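Local coordinates for protein glutamate tRNA ligase (Elizabethkingia meningoseptica, PDB 6BRL) that probably attaches glutamate to its cognate tRNA at the expense of ATP, as class I glutamyl-tRNA synthetases do, and holds glutamic acid in this structure, at residues Arg15-Pro20 and Ile47-Asp52; Ser423-Ser428 and Val470-Arg475; Tyr358-Ser363 and Met394-Thr399; Glu71-Val76 and Glu305-Met310. All blocks are in the same frame, centred on the assembly; numbering follows the deposited sequence. Where two conformers were deposited one is given.

Contact 1 (Arg15-Pro20 and Ile47-Asp52); sequences RFAPSP and ILRIED. With GLU (glutamic acid), chain B.
Arg15 and Phe16 pair with Ile47 and Leu48 as neighbouring parallel strands. They belong to the beta-alpha-beta unit of the class I synthetase catalytic domain: strand 13-16, helix 26-41, strand 45-48. Backbone bonds from Phe16 N to Ile47 O, Arg49 N to Phe16 O and Glu51 N to Pro18 O carry the pairing past the strand ends. Arg15 links this pairing to the bound glutamate. Its CB packs on Ile47 CB at 3.9 Å. CG lies over one face of the Arg49 guanidinium, 4.0 Å from Arg49 NH1. The turns there (chi1 76°, chi2 -62°) fold the chain across Arg49. NE makes a salt bridge with Asp218, which also takes Arg49 NH2. The shared carboxylate probably offsets the closeness of the two arginines, whose guanidinium planes stand 78° apart. At the tip, Arg15 NH1 bonds GLU OE2 at 2.9 Å. Arg15 NH2 bonds GLU OE1 at 3.0 Å. The two nitrogens thus hold the ligand's side-chain carboxylate by both oxygens. Arg49 also steadies Glu51: its NE and NH2 both bond Glu51 OE2, each at 2.8 Å. The other oxygen, Glu51 OE1, accepts from Asn214 ND2 and from the ligand N, the latter at 3.0 Å. That same ligand nitrogen donates to Ala17 O at 2.9 Å.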
loop_
_atom_site.group_PDB
_atom_site.type_symbol
_atom_site.label_atom_id
_atom_site.label_comp_id
_atom_site.label_asym_id
_atom_site.label_seq_id
_atom_site.Cartn_x
_atom_site.Cartn_y
_atom_site.Cartn_z
ATOM N N ARG A 15 -13.593 1.019 12.052
ATOM C CA ARG A 15 -13.483 -0.271 11.364
ATOM C C ARG A 15 -12.977 -0.064 9.946
ATOM O O ARG A 15 -13.459 0.817 9.231
ATOM C CB ARG A 15 -14.814 -1.039 11.314
ATOM C CG ARG A 15 -15.880 -0.558 10.301
ATOM C CD ARG A 15 -16.405 0.887 10.527
ATOM N NE ARG A 15 -17.514 1.179 9.612
ATOM C CZ ARG A 15 -17.341 1.470 8.320
ATOM N NH1 ARG A 15 -16.099 1.529 7.795
ATOM N NH2 ARG A 15 -18.398 1.690 7.535
ATOM N N PHE A 16 -11.979 -0.859 9.576
ATOM C CA PHE A 16 -11.595 -1.061 8.188
ATOM C C PHE A 16 -12.502 -2.163 7.649
ATOM O O PHE A 16 -12.576 -3.240 8.240
ATOM C CB PHE A 16 -10.109 -1.442 8.115
ATOM C CG PHE A 16 -9.566 -1.587 6.705
ATOM C CD1 PHE A 16 -9.792 -0.604 5.756
ATOM C CD2 PHE A 16 -8.796 -2.671 6.356
ATOM C CE1 PHE A 16 -9.282 -0.701 4.464
ATOM C CE2 PHE A 16 -8.276 -2.798 5.042
ATOM C CZ PHE A 16 -8.522 -1.818 4.099
ATOM N N ALA A 17 -13.278 -1.864 6.608
ATOM C CA ALA A 17 -14.347 -2.743 6.131
ATOM C C ALA A 17 -14.166 -3.078 4.649
ATOM O O ALA A 17 -15.046 -2.809 3.835
ATOM C CB ALA A 17 -15.706 -2.086 6.363
ATOM N N PRO A 18 -13.032 -3.637 4.253
ATOM C CA PRO A 18 -12.864 -3.963 2.836
ATOM C C PRO A 18 -13.711 -5.171 2.452
ATOM O O PRO A 18 -13.920 -6.100 3.249
ATOM C CB PRO A 18 -11.373 -4.295 2.719
ATOM C CG PRO A 18 -11.121 -5.085 4.000
ATOM C CD PRO A 18 -11.985 -4.265 5.077
ATOM N N SER A 19 -14.194 -5.143 1.198
ATOM C CA SER A 19 -14.780 -6.322 0.567
ATOM C C SER A 19 -13.683 -7.222 0.012
ATOM O O SER A 19 -12.648 -6.735 -0.448
ATOM C CB SER A 19 -15.709 -5.924 -0.573
ATOM O OG SER A 19 -14.984 -5.260 -1.592
ATOM N N PRO A 20 -13.886 -8.561 0.037
ATOM C CA PRO A 20 -12.804 -9.466 -0.421
ATOM C C PRO A 20 -12.712 -9.523 -1.941
ATOM O O PRO A 20 -13.028 -10.512 -2.593
ATOM C CB PRO A 20 -13.213 -10.806 0.204
ATOM C CG PRO A 20 -14.768 -10.752 0.191
ATOM C CD PRO A 20 -15.055 -9.306 0.562
ATOM N N ILE A 47 -11.230 -2.163 14.334
ATOM C CA ILE A 47 -11.979 -3.369 13.997
ATOM C C ILE A 47 -11.738 -3.676 12.527
ATOM O O ILE A 47 -11.677 -2.749 11.712
ATOM C CB ILE A 47 -13.486 -3.170 14.272
ATOM C CG1 ILE A 47 -13.772 -3.155 15.768
ATOM C CG2 ILE A 47 -14.305 -4.252 13.555
ATOM C CD1 ILE A 47 -13.629 -1.810 16.437
ATOM N N LEU A 48 -11.601 -4.974 12.179
ATOM C CA LEU A 48 -11.630 -5.401 10.778
ATOM C C LEU A 48 -12.954 -6.137 10.543
ATOM O O LEU A 48 -13.223 -7.138 11.219
ATOM C CB LEU A 48 -10.451 -6.328 10.454
ATOM C CG LEU A 48 -10.578 -6.992 9.071
ATOM C CD1 LEU A 48 -10.493 -5.906 7.992
ATOM C CD2 LEU A 48 -9.475 -8.010 8.833
ATOM N N ARG A 49 -13.777 -5.646 9.604
ATOM C CA ARG A 49 -15.016 -6.317 9.214
ATOM C C ARG A 49 -14.912 -6.708 7.744
ATOM O O ARG A 49 -14.592 -5.866 6.891
ATOM C CB ARG A 49 -16.253 -5.411 9.447
ATOM C CG ARG A 49 -17.623 -6.129 9.102
ATOM C CD ARG A 49 -18.857 -5.271 9.497
ATOM N NE ARG A 49 -18.997 -4.055 8.685
ATOM C CZ ARG A 49 -19.192 -2.830 9.187
ATOM N NH1 ARG A 49 -19.302 -2.635 10.506
ATOM N NH2 ARG A 49 -19.330 -1.794 8.373
ATOM N N ILE A 50 -15.133 -7.978 7.443
ATOM C CA ILE A 50 -15.005 -8.455 6.062
ATOM C C ILE A 50 -16.370 -8.344 5.388
ATOM O O ILE A 50 -17.333 -8.989 5.821
ATOM C CB ILE A 50 -14.477 -9.896 6.009
ATOM C CG1 ILE A 50 -13.031 -9.944 6.474
ATOM C CG2 ILE A 50 -14.508 -10.432 4.562
ATOM C CD1 ILE A 50 -12.069 -9.239 5.513
ATOM N N GLU A 51 -16.442 -7.569 4.294
ATOM C CA GLU A 51 -17.731 -7.147 3.713
ATOM C C GLU A 51 -18.020 -8.017 2.494
ATOM O O GLU A 51 -17.835 -7.635 1.338
ATOM C CB GLU A 51 -17.718 -5.655 3.413
ATOM C CG GLU A 51 -17.695 -4.922 4.772
ATOM C CD GLU A 51 -18.598 -3.705 4.877
ATOM O OE1 GLU A 51 -19.041 -3.157 3.861
ATOM O OE2 GLU A 51 -18.834 -3.244 6.002
ATOM N N ASP A 52 -18.444 -9.238 2.773
ATOM C CA ASP A 52 -18.496 -10.266 1.740
ATOM C C ASP A 52 -19.942 -10.631 1.413
ATOM O O ASP A 52 -20.275 -11.808 1.283
ATOM C CB ASP A 52 -17.698 -11.504 2.167
ATOM C CG ASP A 52 -18.215 -12.123 3.485
ATOM O OD1 ASP A 52 -18.895 -11.430 4.247
ATOM O OD2 ASP A 52 -17.972 -13.311 3.754
HETATM N N GLU B . -17.054 -2.586 1.749
HETATM C CA GLU B . -16.790 -1.155 1.541
HETATM C C GLU B . -15.499 -0.915 0.718
HETATM O O GLU B . -15.168 0.220 0.311
HETATM C CB GLU B . -16.708 -0.435 2.893
HETATM C CG GLU B . -16.937 1.063 2.825
HETATM C CD GLU B . -17.104 1.668 4.207
HETATM O OE1 GLU B . -18.281 2.000 4.573
HETATM O OE2 GLU B . -16.060 1.777 4.914
HETATM O OXT GLU B . -14.762 -1.877 0.425
#

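Contact 2 (Ser423-Ser428 and Val470-Arg475); sequences SKKAWS and VMMPLR
Lys425, Ala426 and Trp427 lie at the end of helix 420-426 and meet Met472 and Pro473 of helix 467-479. Lys425 comes first, at the outer side. Its CG rests on the sulfur of Met472, 3.8 Å from SD, and its chain bends beyond that point. The two chains cross at a slant, and Lys425 NZ comes to 4.0 Å from Met472 CE. Ala426 follows and is buried. Its CB points at the second helix and packs on Met472 CG at 3.6 Å. Met472 CG stands anti to the backbone N (chi1 -161°), which carries the thioether out across the alanine methyl. The carbonyl of Ala426 faces the ring of Pro473, with O at 3.4 Å from CB and 3.6 Å from CD. The CA atoms of Ala426 and Pro473 are 5.0 Å apart. Pro473 has no N-H to give to the preceding turn, and the helix is kinked there. Trp427 is the first residue to leave the helical conformation. Its indole CE3 lies 4.0 Å from Pro473 CB, which meets the ring at a slant. Met435 of helix 431-442 touches both Trp427 and Pro473, and Ile507 and Leu510 of helix 496-510 also touch the indole. This is mainly apolar packing of a helix end on a neighbouring helix within the all-helical anticodon-binding domain.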
loop_
_atom_site.group_PDB
_atom_site.type_symbol
_atom_site.label_atom_id
_atom_site.label_comp_id
_atom_site.label_asym_id
_atom_site.label_seq_id
_atom_site.Cartn_x
_atom_site.Cartn_y
_atom_site.Cartn_z
ATOM N N SER A 423 39.202 1.504 -19.192
ATOM C CA SER A 423 40.596 1.145 -19.474
ATOM C C SER A 423 41.337 2.268 -20.186
ATOM O O SER A 423 42.510 2.529 -19.884
ATOM C CB SER A 423 40.676 -0.136 -20.310
ATOM O OG SER A 423 39.921 -1.176 -19.701
ATOM N N LYS A 424 40.678 2.945 -21.141
ATOM C CA LYS A 424 41.346 4.040 -21.842
ATOM C C LYS A 424 41.620 5.211 -20.900
ATOM O O LYS A 424 42.651 5.879 -21.020
ATOM C CB LYS A 424 40.512 4.491 -23.052
ATOM N N LYS A 425 40.706 5.476 -19.963
ATOM C CA LYS A 425 40.914 6.548 -18.991
ATOM C C LYS A 425 42.031 6.203 -18.013
ATOM O O LYS A 425 42.975 6.985 -17.837
ATOM C CB LYS A 425 39.610 6.826 -18.238
ATOM C CG LYS A 425 39.686 7.914 -17.167
ATOM C CD LYS A 425 40.166 9.252 -17.728
ATOM C CE LYS A 425 39.439 10.441 -17.083
ATOM N NZ LYS A 425 40.025 10.866 -15.768
ATOM N N ALA A 426 41.969 5.011 -17.406
ATOM C CA ALA A 426 42.759 4.673 -16.221
ATOM C C ALA A 426 44.064 3.923 -16.482
ATOM O O ALA A 426 44.896 3.844 -15.569
ATOM C CB ALA A 426 41.921 3.820 -15.275
ATOM N N TRP A 427 44.275 3.348 -17.666
ATOM C CA TRP A 427 45.404 2.449 -17.874
ATOM C C TRP A 427 46.213 2.896 -19.077
ATOM O O TRP A 427 45.712 2.865 -20.208
ATOM C CB TRP A 427 44.922 1.009 -18.068
ATOM C CG TRP A 427 46.012 -0.053 -17.967
ATOM C CD1 TRP A 427 46.921 -0.400 -18.929
ATOM C CD2 TRP A 427 46.261 -0.919 -16.854
ATOM N NE1 TRP A 427 47.735 -1.415 -18.477
ATOM C CE2 TRP A 427 47.346 -1.756 -17.205
ATOM C CE3 TRP A 427 45.685 -1.058 -15.593
ATOM C CZ2 TRP A 427 47.858 -2.726 -16.335
ATOM C CZ3 TRP A 427 46.187 -2.018 -14.730
ATOM C CH2 TRP A 427 47.263 -2.845 -15.108
ATOM N N SER A 428 47.463 3.274 -18.829
ATOM C CA SER A 428 48.422 3.826 -19.774
ATOM C C SER A 428 49.577 2.853 -19.977
ATOM O O SER A 428 49.725 1.886 -19.223
ATOM C CB SER A 428 48.954 5.166 -19.249
ATOM O OG SER A 428 50.014 4.960 -18.326
ATOM N N VAL A 470 47.796 6.231 -9.105
ATOM C CA VAL A 470 47.812 4.866 -8.596
ATOM C C VAL A 470 46.404 4.369 -8.332
ATOM O O VAL A 470 46.075 3.232 -8.683
ATOM C CB VAL A 470 48.677 4.760 -7.328
ATOM C CG1 VAL A 470 48.717 3.315 -6.834
ATOM C CG2 VAL A 470 50.052 5.226 -7.603
ATOM N N MET A 471 45.565 5.207 -7.709
ATOM C CA MET A 471 44.248 4.752 -7.285
ATOM C C MET A 471 43.366 4.370 -8.470
ATOM O O MET A 471 42.547 3.449 -8.362
ATOM C CB MET A 471 43.553 5.830 -6.450
ATOM C CG MET A 471 44.149 6.056 -5.074
ATOM S SD MET A 471 44.169 4.566 -4.052
ATOM C CE MET A 471 44.619 5.376 -2.498
ATOM N N MET A 472 43.474 5.095 -9.597
ATOM C CA MET A 472 42.520 4.829 -10.676
ATOM C C MET A 472 42.795 3.493 -11.360
ATOM O O MET A 472 41.869 2.658 -11.438
ATOM C CB MET A 472 42.485 5.989 -11.667
ATOM C CG MET A 472 41.205 5.983 -12.519
ATOM S SD MET A 472 41.062 7.387 -13.639
ATOM C CE MET A 472 40.715 8.705 -12.453
ATOM N N PRO A 473 44.012 3.198 -11.832
ATOM C CA PRO A 473 44.254 1.846 -12.366
ATOM C C PRO A 473 44.029 0.761 -11.333
ATOM O O PRO A 473 43.612 -0.348 -11.692
ATOM C CB PRO A 473 45.718 1.904 -12.841
ATOM C CG PRO A 473 46.327 3.072 -12.112
ATOM C CD PRO A 473 45.204 4.061 -11.978
ATOM N N LEU A 474 44.273 1.060 -10.053
ATOM C CA LEU A 474 44.049 0.082 -9.003
ATOM C C LEU A 474 42.557 -0.237 -8.865
ATOM O O LEU A 474 42.161 -1.413 -8.797
ATOM C CB LEU A 474 44.630 0.612 -7.689
ATOM C CG LEU A 474 44.668 -0.304 -6.465
ATOM C CD1 LEU A 474 45.282 -1.664 -6.774
ATOM C CD2 LEU A 474 45.451 0.382 -5.367
ATOM N N ARG A 475 41.708 0.802 -8.813
ATOM C CA ARG A 475 40.265 0.555 -8.789
ATOM C C ARG A 475 39.830 -0.268 -10.001
ATOM O O ARG A 475 39.094 -1.252 -9.861
ATOM C CB ARG A 475 39.490 1.874 -8.740
ATOM C CG ARG A 475 37.961 1.720 -8.729
ATOM C CD ARG A 475 37.302 3.113 -8.821
ATOM N NE ARG A 475 37.718 3.947 -7.702
ATOM C CZ ARG A 475 37.257 3.811 -6.464
ATOM N NH1 ARG A 475 36.347 2.874 -6.178
ATOM N NH2 ARG A 475 37.683 4.639 -5.514
#

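Contact 3 (Tyr358-Ser363 and Met394-Thr399); sequences YLQLMS and MKERAT
Gln360 and Lys395 reach across to each other's segments and use backbone carbonyls as acceptors. They join the end of helix 348-360 to the connection between helices 384-394 and 402-406, in the helical anticodon-binding part of the chain. Lys395 NZ donates to Met362 O at 2.7 Å. It lies in the carbonyl plane, with a C=O...N angle of 158°. The lysine chain is extended beyond CG, and its CD passes 4.0 Å from Leu359 O on the way. In the other direction Gln360 NE2 gives a fairly straight bond to Lys395 O at 3.0 Å. This donor stands above the carbonyl plane, 43° out of it. Ala398 N bonds the same oxygen from the opposite face, so Lys395 O is gripped from two sides. Gln360 OE1 lies 3.2 Å from Glu396 CA. Beside these polar links, Leu359 CD2 packs on Ala398 CB at 3.6 Å. Leu359 CG is anti to the backbone N (chi1 -171°), which sends the isobutyl group toward the loop. Further out, Ile367 of helix 364-377 touches both Leu359 and Lys395. Lys395 NZ has a second acceptor in Asn364 OD1, and Asn355 ND2 bonds Thr399 O. Gln360 NE2 also donates to Gln356 O, one turn back in its own helix, and this second bond helps fix the rotation of the amide. At the start of helix 364-377, Ser363 is the N-cap, with its OG bonded to Ala366 N.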
loop_
_atom_site.group_PDB
_atom_site.type_symbol
_atom_site.label_atom_id
_atom_site.label_comp_id
_atom_site.label_asym_id
_atom_site.label_seq_id
_atom_site.Cartn_x
_atom_site.Cartn_y
_atom_site.Cartn_z
ATOM N N TYR A 358 15.314 5.349 5.812
ATOM C CA TYR A 358 15.203 4.354 6.873
ATOM C C TYR A 358 16.421 3.430 6.912
ATOM O O TYR A 358 16.882 3.036 7.994
ATOM C CB TYR A 358 13.910 3.549 6.685
ATOM C CG TYR A 358 12.746 4.231 7.396
ATOM C CD1 TYR A 358 12.124 5.348 6.845
ATOM C CD2 TYR A 358 12.312 3.785 8.645
ATOM C CE1 TYR A 358 11.037 5.987 7.517
ATOM C CE2 TYR A 358 11.232 4.413 9.324
ATOM C CZ TYR A 358 10.612 5.510 8.755
ATOM O OH TYR A 358 9.599 6.151 9.437
ATOM N N LEU A 359 16.939 3.049 5.750
ATOM C CA LEU A 359 18.135 2.191 5.734
ATOM C C LEU A 359 19.334 2.851 6.429
ATOM O O LEU A 359 20.088 2.173 7.148
ATOM C CB LEU A 359 18.490 1.829 4.303
ATOM C CG LEU A 359 19.570 0.794 4.054
ATOM C CD1 LEU A 359 19.216 -0.537 4.732
ATOM C CD2 LEU A 359 19.643 0.615 2.539
ATOM N N GLN A 360 19.533 4.177 6.244
ATOM C CA GLN A 360 20.623 4.870 6.971
ATOM C C GLN A 360 20.386 4.891 8.469
ATOM O O GLN A 360 21.334 4.933 9.245
ATOM C CB GLN A 360 20.798 6.335 6.531
ATOM C CG GLN A 360 20.784 6.588 5.064
ATOM C CD GLN A 360 21.643 5.608 4.365
ATOM O OE1 GLN A 360 22.794 5.385 4.765
ATOM N NE2 GLN A 360 21.112 4.999 3.313
ATOM N N LEU A 361 19.144 4.920 8.901
ATOM C CA LEU A 361 18.896 4.914 10.337
ATOM C C LEU A 361 19.027 3.520 10.948
ATOM O O LEU A 361 18.864 3.373 12.165
ATOM C CB LEU A 361 17.495 5.474 10.624
ATOM C CG LEU A 361 17.231 6.947 10.266
ATOM C CD1 LEU A 361 15.753 7.138 10.120
ATOM C CD2 LEU A 361 17.765 7.858 11.365
ATOM N N MET A 362 19.271 2.485 10.147
ATOM C CA MET A 362 19.466 1.152 10.714
ATOM C C MET A 362 20.929 0.936 11.059
ATOM O O MET A 362 21.819 1.323 10.300
ATOM C CB MET A 362 18.982 0.069 9.740
ATOM C CG MET A 362 17.468 0.089 9.516
ATOM S SD MET A 362 17.100 -1.199 8.309
ATOM C CE MET A 362 17.356 -2.710 9.264
ATOM N N SER A 363 21.185 0.318 12.210
ATOM C CA SER A 363 22.555 -0.057 12.517
ATOM C C SER A 363 23.035 -1.152 11.577
ATOM O O SER A 363 22.243 -1.897 10.983
ATOM C CB SER A 363 22.684 -0.566 13.948
ATOM O OG SER A 363 21.982 -1.791 14.067
ATOM N N MET A 394 28.731 0.539 2.200
ATOM C CA MET A 394 27.819 0.594 1.078
ATOM C C MET A 394 26.468 1.196 1.435
ATOM O O MET A 394 25.695 1.529 0.525
ATOM C CB MET A 394 27.592 -0.814 0.515
ATOM C CG MET A 394 28.900 -1.514 0.048
ATOM S SD MET A 394 29.332 -0.838 -1.568
ATOM C CE MET A 394 27.904 -1.434 -2.501
ATOM N N LYS A 395 26.132 1.313 2.713
ATOM C CA LYS A 395 24.705 1.557 2.963
ATOM C C LYS A 395 24.275 2.968 2.544
ATOM O O LYS A 395 23.116 3.160 2.158
ATOM C CB LYS A 395 24.333 1.262 4.417
ATOM C CG LYS A 395 24.852 2.148 5.523
ATOM C CD LYS A 395 24.029 1.780 6.843
ATOM C CE LYS A 395 24.764 2.245 8.049
ATOM N NZ LYS A 395 24.361 1.592 9.294
ATOM N N GLU A 396 25.192 3.952 2.564
ATOM C CA GLU A 396 24.804 5.322 2.218
ATOM C C GLU A 396 24.265 5.422 0.801
ATOM O O GLU A 396 23.372 6.230 0.524
ATOM C CB GLU A 396 25.989 6.271 2.351
ATOM C CG GLU A 396 26.096 7.044 3.622
ATOM C CD GLU A 396 27.389 7.863 3.631
ATOM O OE1 GLU A 396 28.434 7.318 4.076
ATOM O OE2 GLU A 396 27.358 9.019 3.138
ATOM N N ARG A 397 24.823 4.653 -0.125
ATOM C CA ARG A 397 24.351 4.716 -1.504
ATOM C C ARG A 397 23.252 3.711 -1.797
ATOM O O ARG A 397 22.750 3.695 -2.921
ATOM C CB ARG A 397 25.507 4.489 -2.486
ATOM C CG ARG A 397 26.720 5.346 -2.181
ATOM C CD ARG A 397 27.749 5.386 -3.322
ATOM N NE ARG A 397 27.631 6.650 -4.036
ATOM C CZ ARG A 397 27.170 6.780 -5.277
ATOM N NH1 ARG A 397 26.813 5.700 -5.968
ATOM N NH2 ARG A 397 27.077 7.994 -5.826
ATOM N N ALA A 398 22.869 2.884 -0.828
ATOM C CA ALA A 398 21.843 1.872 -1.041
ATOM C C ALA A 398 20.432 2.426 -0.797
ATOM O O ALA A 398 20.225 3.326 0.024
ATOM C CB ALA A 398 22.065 0.651 -0.128
ATOM N N THR A 399 19.464 1.859 -1.535
ATOM C CA THR A 399 18.029 2.043 -1.312
ATOM C C THR A 399 17.383 0.824 -0.675
ATOM O O THR A 399 16.529 0.972 0.196
ATOM C CB THR A 399 17.322 2.362 -2.636
ATOM O OG1 THR A 399 17.894 3.548 -3.193
ATOM C CG2 THR A 399 15.828 2.599 -2.436
#

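Contact 4 (Glu71-Val76 and Glu305-Met310); sequences EWIGMV and EAFINM
Trp72 and Phe307 meet obliquely. The six-membered ring of Trp72 and the Phe307 ring have planes 35° apart and centroids 5.6 Å apart. The closest atoms are Trp72 CZ3 and Phe307 CD2, at 3.7 Å. Trp72 CG is anti to its N (chi1 180°), which brings the benzo atom CZ3 against Phe307, the two side chains crossing at about a right angle. Ile73 comes at the same phenyl ring from the edge, with CD1 near the ring plane and 4.0 Å from Phe307 CE2. The other branch of Ile73 turns to Ile308, and these two side chains also cross at about a right angle. Ile73 CG2 sits 3.6 Å from both CG1 and CD1 of Ile308. A second conformer exists for Ile73, so its contacts are less certain. Gly74, with positive phi, closes helix 62-73 in a Schellman motif. Beyond it, Met75 CE lies 4.5 Å from Ile308 CD1. Tyr297 also meets the Phe307 ring, and Leu33 of helix 26-41 touches Ile308. Helices 62-73 and 304-312 are therefore held here by shape and apolar burial, without directional polar bonds between the two segments.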
loop_
_atom_site.group_PDB
_atom_site.type_symbol
_atom_site.label_atom_id
_atom_site.label_comp_id
_atom_site.label_asym_id
_atom_site.label_seq_id
_atom_site.Cartn_x
_atom_site.Cartn_y
_atom_site.Cartn_z
ATOM N N GLU A 71 -0.534 -7.315 9.182
ATOM C CA GLU A 71 0.519 -7.852 10.041
ATOM C C GLU A 71 1.900 -7.384 9.609
ATOM O O GLU A 71 2.735 -7.044 10.456
ATOM C CB GLU A 71 0.447 -9.389 10.049
ATOM C CG GLU A 71 -0.603 -9.956 11.055
ATOM C CD GLU A 71 -1.101 -11.370 10.722
ATOM O OE1 GLU A 71 -0.460 -12.052 9.882
ATOM O OE2 GLU A 71 -2.147 -11.790 11.296
ATOM N N TRP A 72 2.175 -7.385 8.301
ATOM C CA TRP A 72 3.474 -6.892 7.834
ATOM C C TRP A 72 3.691 -5.445 8.252
ATOM O O TRP A 72 4.797 -5.052 8.641
ATOM C CB TRP A 72 3.557 -6.992 6.307
ATOM C CG TRP A 72 4.863 -6.493 5.726
ATOM C CD1 TRP A 72 6.137 -6.971 6.012
ATOM C CD2 TRP A 72 5.044 -5.465 4.726
ATOM N NE1 TRP A 72 7.065 -6.267 5.289
ATOM C CE2 TRP A 72 6.436 -5.340 4.500
ATOM C CE3 TRP A 72 4.169 -4.619 4.023
ATOM C CZ2 TRP A 72 6.978 -4.413 3.594
ATOM C CZ3 TRP A 72 4.707 -3.699 3.109
ATOM C CH2 TRP A 72 6.107 -3.603 2.912
ATOM N N ILE A 73 2.648 -4.627 8.134
ATOM C CA ILE A 73 2.789 -3.207 8.434
ATOM C C ILE A 73 2.785 -2.956 9.936
ATOM O O ILE A 73 3.310 -1.937 10.392
ATOM C CB ILE A 73 1.672 -2.430 7.718
ATOM C CG1 ILE A 73 1.889 -2.464 6.202
ATOM C CG2 ILE A 73 1.543 -0.995 8.250
ATOM C CD1 ILE A 73 0.564 -2.389 5.418
ATOM N N GLY A 74 2.231 -3.863 10.724
ATOM C CA GLY A 74 2.220 -3.678 12.154
ATOM C C GLY A 74 0.938 -3.076 12.666
ATOM O O GLY A 74 0.944 -2.419 13.713
ATOM N N MET A 75 -0.182 -3.276 11.980
ATOM C CA MET A 75 -1.434 -2.726 12.501
ATOM C C MET A 75 -2.461 -3.830 12.577
ATOM O O MET A 75 -3.346 -3.931 11.723
ATOM C CB MET A 75 -1.924 -1.517 11.690
ATOM C CG MET A 75 -2.108 -1.666 10.236
ATOM S SD MET A 75 -2.180 0.030 9.659
ATOM C CE MET A 75 -2.528 -0.197 7.925
ATOM N N VAL A 76 -2.356 -4.617 13.638
ATOM C CA VAL A 76 -3.189 -5.807 13.799
ATOM C C VAL A 76 -4.539 -5.387 14.387
ATOM O O VAL A 76 -4.567 -4.671 15.395
ATOM C CB VAL A 76 -2.484 -6.821 14.693
ATOM C CG1 VAL A 76 -3.379 -8.040 14.980
ATOM C CG2 VAL A 76 -1.183 -7.258 14.023
ATOM N N GLU A 305 8.309 -0.062 7.730
ATOM C CA GLU A 305 8.297 1.235 8.403
ATOM C C GLU A 305 8.402 2.377 7.403
ATOM O O GLU A 305 7.745 3.409 7.559
ATOM C CB GLU A 305 9.437 1.328 9.418
ATOM C CG GLU A 305 9.371 0.245 10.486
ATOM C CD GLU A 305 10.087 -1.077 10.102
ATOM O OE1 GLU A 305 10.548 -1.264 8.944
ATOM O OE2 GLU A 305 10.186 -1.944 10.998
ATOM N N ALA A 306 9.231 2.208 6.377
ATOM C CA ALA A 306 9.387 3.220 5.340
ATOM C C ALA A 306 8.154 3.289 4.452
ATOM O O ALA A 306 7.715 4.381 4.075
ATOM C CB ALA A 306 10.640 2.901 4.496
ATOM N N PHE A 307 7.614 2.123 4.064
ATOM C CA PHE A 307 6.408 2.076 3.250
ATOM C C PHE A 307 5.253 2.797 3.945
ATOM O O PHE A 307 4.546 3.605 3.329
ATOM C CB PHE A 307 6.056 0.613 2.960
ATOM C CG PHE A 307 4.703 0.418 2.368
ATOM C CD1 PHE A 307 4.442 0.755 1.048
ATOM C CD2 PHE A 307 3.687 -0.148 3.122
ATOM C CE1 PHE A 307 3.186 0.548 0.491
ATOM C CE2 PHE A 307 2.415 -0.359 2.572
ATOM C CZ PHE A 307 2.157 0.002 1.262
ATOM N N ILE A 308 5.053 2.532 5.235
ATOM C CA ILE A 308 3.854 3.085 5.866
ATOM C C ILE A 308 4.077 4.557 6.171
ATOM O O ILE A 308 3.125 5.355 6.129
ATOM C CB ILE A 308 3.435 2.267 7.120
ATOM C CG1 ILE A 308 1.952 2.498 7.465
ATOM C CG2 ILE A 308 4.327 2.566 8.342
ATOM C CD1 ILE A 308 0.994 2.025 6.294
ATOM N N ASN A 309 5.331 4.962 6.409
ATOM C CA ASN A 309 5.621 6.392 6.547
ATOM C C ASN A 309 5.282 7.115 5.252
ATOM O O ASN A 309 4.717 8.223 5.256
ATOM C CB ASN A 309 7.106 6.560 6.910
ATOM C CG ASN A 309 7.485 7.975 7.390
ATOM O OD1 ASN A 309 8.523 8.148 8.060
ATOM N ND2 ASN A 309 6.700 8.972 7.029
ATOM N N MET A 310 5.612 6.487 4.119
ATOM C CA MET A 310 5.316 7.078 2.823
ATOM C C MET A 310 3.800 7.211 2.616
ATOM O O MET A 310 3.300 8.234 2.118
ATOM C CB MET A 310 5.953 6.204 1.728
ATOM C CG MET A 310 5.667 6.684 0.325
ATOM S SD MET A 310 4.092 6.113 -0.378
ATOM C CE MET A 310 4.535 4.398 -0.699
#

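Overall arrangement
The four contacts run along an elongated chain. Contact 1 holds five of the nine residues of the glutamate pocket. Contact 4 is the nearest to it, with centres about 18 Å apart and nearest atoms about 7 Å apart. Helix 62-73, which follows strand 45-48 in the chain, leads from one to the other. Contacts 3 and 4 touch: Tyr358 OH lies 2.7 Å from Asn309 OD1, a probable hydrogen bond, and the tyrosine ring packs on Glu305 and Ala306. This joins the catalytic part to the anticodon-binding part. Contact 2 lies farther out, its centre about 29 Å from that of contact 3 and about 62 Å from that of contact 1.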